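Local atomic coordinates of uncharacterized protein (Leishmania major, PDB entry 2B4W), a protein that is of unknown function but belongs to the DUF1861 family of the beta-fructosidase clan, and so may share a beta-propeller fold with sugar-cleaving enzymes. Residues A[7-10]-A[11-14]; A[49-52]-A[53-56]. All blocks are in the same frame, centred on the assembly; numbering follows the deposited sequence.

From the N terminus the chain runs first through helix 3-11, and contact 1 (7-10 with 11-14) spans the last turn of that helix and the loop that leads into strand 16-23. Contact 2 (49-52 with 53-56) comes later, where strand 42-50 ends and a beta turn starts the connection to its antiparallel neighbour, strand 59-67. Both are local and lie in series, neither nested nor crossed; the nearest atoms of contact 1 and contact 2 are about 20 Å apart. The strands they lead to or join belong to one mixed sheet. Each also meets the segment between strands 238-245 and 264-271, contact 1 through Thr246, Ser248 and Cys249, and contact 2 through Lys256.

Contact 1: residues A[7-10]-A[11-14]; sequences AFEA and NKRV
Lys12 lays its CB over one face of the Phe8 ring in a CH-pi contact, 4.0 Å from the ring centroid and displaced toward the rim; the two side chains cross at about a right angle. A chi1 of 177° carries the ring alongside Lys12, and chi2 of 82° turns its face to CB; the ring also touches Thr246 and Cys249. Beyond CB the lysine chain is extended and passes along the last turn of the helix, with CE 3.7 Å from Glu9 O. Its NZ stops 4.0 Å from Glu9 OE1, too far for a salt bridge; Ser248 OG hydrogen-bonds to that OE1 and, weakly, to the ammonium. This is the C-terminal end of helix 3-11, where the chain leaves for strand 16-23. Asn11 N gives an i to i-4 hydrogen bond, 2.8 Å to Ala7 O, and has a weaker, bent bond to Phe8 O. With CG beside the backbone N (chi1 -71°), the Asn11 amide lies back along the helix end, so that ND2 is 3.2 Å from the same Ala7 O, while OD1 is turned to the Ala10 carbonyl group. A water molecule bridges the exit from the helix, donating to Ala10 O (3.1 Å) and to Lys12 O (2.7 Å).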
loop_
_atom_site.group_PDB
_atom_site.type_symbol
_atom_site.label_atom_id
_atom_site.label_comp_id
_atom_site.label_asym_id
_atom_site.label_seq_id
_atom_site.Cartn_x
_atom_site.Cartn_y
_atom_site.Cartn_z
ATOM N N ALA A 7 -0.327 -5.514 23.252
ATOM C CA ALA A 7 -0.322 -6.981 23.154
ATOM C C ALA A 7 0.546 -7.404 21.978
ATOM O O ALA A 7 1.396 -8.281 22.126
ATOM C CB ALA A 7 -1.737 -7.504 23.038
ATOM N N PHE A 8 0.343 -6.772 20.818
ATOM C CA PHE A 8 1.122 -7.136 19.640
ATOM C C PHE A 8 2.619 -7.055 19.931
ATOM O O PHE A 8 3.340 -8.029 19.730
ATOM C CB PHE A 8 0.834 -6.263 18.415
ATOM C CG PHE A 8 1.691 -6.596 17.192
ATOM C CD1 PHE A 8 1.346 -7.655 16.360
ATOM C CD2 PHE A 8 2.821 -5.880 16.859
ATOM C CE1 PHE A 8 2.112 -7.962 15.253
ATOM C CE2 PHE A 8 3.595 -6.166 15.750
ATOM C CZ PHE A 8 3.234 -7.214 14.934
ATOM N N GLU A 9 3.061 -5.889 20.387
ATOM C CA GLU A 9 4.467 -5.713 20.728
ATOM C C GLU A 9 5.010 -6.830 21.622
ATOM O O GLU A 9 6.176 -7.188 21.505
ATOM C CB GLU A 9 4.689 -4.391 21.465
ATOM C CG GLU A 9 4.273 -3.175 20.674
ATOM C CD GLU A 9 5.201 -2.851 19.525
ATOM O OE1 GLU A 9 6.356 -3.308 19.454
ATOM O OE2 GLU A 9 4.728 -2.088 18.661
ATOM N N ALA A 10 4.154 -7.338 22.487
ATOM C CA ALA A 10 4.505 -8.385 23.430
ATOM C C ALA A 10 4.541 -9.747 22.753
ATOM O O ALA A 10 5.367 -10.609 23.049
ATOM C CB ALA A 10 3.497 -8.387 24.571
ATOM N N ASN A 11 3.600 -9.916 21.823
ATOM C CA ASN A 11 3.428 -11.197 21.158
ATOM C C ASN A 11 3.944 -11.241 19.735
ATOM O O ASN A 11 3.631 -12.174 18.985
ATOM C CB ASN A 11 1.920 -11.521 21.190
ATOM C CG ASN A 11 1.474 -11.864 22.600
ATOM O OD1 ASN A 11 2.073 -12.743 23.228
ATOM N ND2 ASN A 11 0.450 -11.171 23.089
ATOM N N LYS A 12 4.739 -10.275 19.273
ATOM C CA LYS A 12 4.988 -10.264 17.823
ATOM C C LYS A 12 5.826 -11.434 17.343
ATOM O O LYS A 12 6.658 -12.037 18.019
ATOM C CB LYS A 12 5.580 -8.916 17.430
ATOM C CG LYS A 12 6.898 -8.576 18.080
ATOM C CD LYS A 12 7.324 -7.143 17.751
ATOM C CE LYS A 12 8.486 -6.733 18.650
ATOM N NZ LYS A 12 9.321 -5.664 18.026
ATOM N N ARG A 13 5.569 -11.819 16.087
ATOM C CA ARG A 13 6.171 -13.029 15.525
ATOM C C ARG A 13 6.737 -12.739 14.141
ATOM O O ARG A 13 6.071 -12.783 13.110
ATOM C CB ARG A 13 5.134 -14.151 15.512
ATOM C CG ARG A 13 5.664 -15.554 15.364
ATOM C CD ARG A 13 4.627 -16.626 15.113
ATOM N NE ARG A 13 3.601 -16.752 16.108
ATOM C CZ ARG A 13 2.287 -16.680 16.022
ATOM N NH1 ARG A 13 1.660 -16.452 14.877
ATOM N NH2 ARG A 13 1.559 -16.838 17.125
ATOM N N VAL A 14 8.015 -12.387 14.146
ATOM C CA VAL A 14 8.802 -11.900 13.043
ATOM C C VAL A 14 9.985 -12.825 12.779
ATOM O O VAL A 14 10.731 -13.072 13.715
ATOM C CB VAL A 14 9.368 -10.491 13.323
ATOM C CG1 VAL A 14 9.979 -9.865 12.074
ATOM C CG2 VAL A 14 8.276 -9.611 13.898
HETATM O O HOH W 1 6.902 -11.841 20.705
#

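Contact 2: residues A[49-52]-A[53-56]; sequences VEKR and DIWA
Glu50 turns one face of its carboxylate to the carbonyl oxygen of Ile54, which sits almost directly over the carboxylate carbon, 3.6 Å from CD. On the same side, Ala56 N lies obliquely above the plane, 3.5 Å from OE2. The two segments take the chain from the end of strand 42-50 into its connection with the antiparallel strand 59-67, and a type I beta turn from Lys51 to Ile54 reverses the chain there, closed by a long, weak hydrogen bond from Ile54 N to Lys51 O (3.4 Å). An extended side chain, with CG anti to the backbone N (chi1 175°), carries the buried Glu50 carboxylate under the outgoing chain. There OE1 is hydrogen-bonded to Tyr31 OH and forms a salt bridge with Lys256, and OE2 accepts from Ala57 N. Lys256 also bonds to Lys51 O and, weakly, to Ile54 O, which probably offsets the crowding of oxygens around the glutamate; its charge makes a cation-pi contact with the Trp55 indole as well. At the turn itself, Lys51 bends at chi3 and chi4, and its NZ lies 3.3 Å from Asp53 OD2 in a weak salt bridge; the two side chains are modelled too close together, so the detailed geometry of the pair is doubtful. Arg52 takes no part in it; its NE forms a salt bridge with Asp29. In a strained approach that may reflect imprecise modelling of exposed side chains, Ile54 CG2 comes closer than usual van der Waals contact, 3.3 Å from Lys51 CB.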
loop_
_atom_site.group_PDB
_atom_site.type_symbol
_atom_site.label_atom_id
_atom_site.label_comp_id
_atom_site.label_asym_id
_atom_site.label_seq_id
_atom_site.Cartn_x
_atom_site.Cartn_y
_atom_site.Cartn_z
ATOM N N VAL A 49 10.182 9.324 -3.198
ATOM C CA VAL A 49 11.476 9.951 -3.079
ATOM C C VAL A 49 11.349 11.427 -2.677
ATOM O O VAL A 49 10.789 12.285 -3.345
ATOM C CB VAL A 49 12.264 9.818 -4.390
ATOM C CG1 VAL A 49 13.717 10.209 -4.176
ATOM C CG2 VAL A 49 12.141 8.375 -4.867
ATOM N N GLU A 50 11.917 11.710 -1.507
ATOM C CA GLU A 50 11.825 13.026 -0.901
ATOM C C GLU A 50 12.986 13.211 0.069
ATOM O O GLU A 50 13.430 12.285 0.749
ATOM C CB GLU A 50 10.455 13.160 -0.271
ATOM C CG GLU A 50 10.178 14.434 0.525
ATOM C CD GLU A 50 8.781 14.372 1.121
ATOM O OE1 GLU A 50 8.605 13.752 2.178
ATOM O OE2 GLU A 50 7.840 14.931 0.532
ATOM N N LYS A 51 13.462 14.444 0.079
ATOM C CA LYS A 51 14.429 15.004 1.008
ATOM C C LYS A 51 13.918 14.914 2.430
ATOM O O LYS A 51 12.768 15.227 2.747
ATOM C CB LYS A 51 14.709 16.464 0.622
ATOM C CG LYS A 51 16.010 16.625 -0.148
ATOM C CD LYS A 51 16.524 18.045 -0.240
ATOM C CE LYS A 51 16.613 18.854 1.028
ATOM N NZ LYS A 51 17.936 19.430 1.390
ATOM N N ARG A 52 14.773 14.446 3.342
ATOM C CA ARG A 52 14.260 14.261 4.678
ATOM C C ARG A 52 13.863 15.572 5.362
ATOM O O ARG A 52 12.925 15.592 6.171
ATOM C CB ARG A 52 15.257 13.541 5.603
ATOM C CG ARG A 52 14.425 13.115 6.814
ATOM C CD ARG A 52 15.154 12.260 7.801
ATOM N NE ARG A 52 15.661 11.016 7.244
ATOM C CZ ARG A 52 16.560 10.253 7.849
ATOM N NH1 ARG A 52 17.048 10.607 9.031
ATOM N NH2 ARG A 52 16.952 9.141 7.247
ATOM N N ASP A 53 14.571 16.655 5.043
ATOM C CA ASP A 53 14.246 17.892 5.761
ATOM C C ASP A 53 13.214 18.763 5.077
ATOM O O ASP A 53 13.189 19.971 5.318
ATOM C CB ASP A 53 15.522 18.717 5.966
ATOM C CG ASP A 53 16.233 18.944 4.648
ATOM O OD1 ASP A 53 15.591 18.659 3.617
ATOM O OD2 ASP A 53 17.394 19.394 4.651
ATOM N N ILE A 54 12.345 18.215 4.238
ATOM C CA ILE A 54 11.258 19.027 3.696
ATOM C C ILE A 54 10.009 18.186 3.464
ATOM O O ILE A 54 10.101 16.976 3.248
ATOM C CB ILE A 54 11.719 19.722 2.405
ATOM C CG1 ILE A 54 10.657 19.959 1.339
ATOM C CG2 ILE A 54 12.881 18.941 1.803
ATOM C CD1 ILE A 54 10.704 21.296 0.641
ATOM N N TRP A 55 8.852 18.834 3.506
ATOM C CA TRP A 55 7.548 18.214 3.368
ATOM C C TRP A 55 6.850 18.565 2.068
ATOM O O TRP A 55 7.088 19.571 1.399
ATOM C CB TRP A 55 6.705 18.618 4.605
ATOM C CG TRP A 55 7.345 17.994 5.822
ATOM C CD1 TRP A 55 8.499 18.371 6.446
ATOM C CD2 TRP A 55 6.850 16.865 6.550
ATOM N NE1 TRP A 55 8.753 17.548 7.519
ATOM C CE2 TRP A 55 7.750 16.616 7.602
ATOM C CE3 TRP A 55 5.728 16.050 6.403
ATOM C CZ2 TRP A 55 7.564 15.576 8.516
ATOM C CZ3 TRP A 55 5.548 15.025 7.309
ATOM C CH2 TRP A 55 6.458 14.791 8.353
ATOM N N ALA A 56 5.949 17.678 1.659
ATOM C CA ALA A 56 5.213 17.814 0.414
ATOM C C ALA A 56 6.102 18.135 -0.790
ATOM O O ALA A 56 5.642 18.974 -1.577
ATOM C CB ALA A 56 4.128 18.884 0.508
#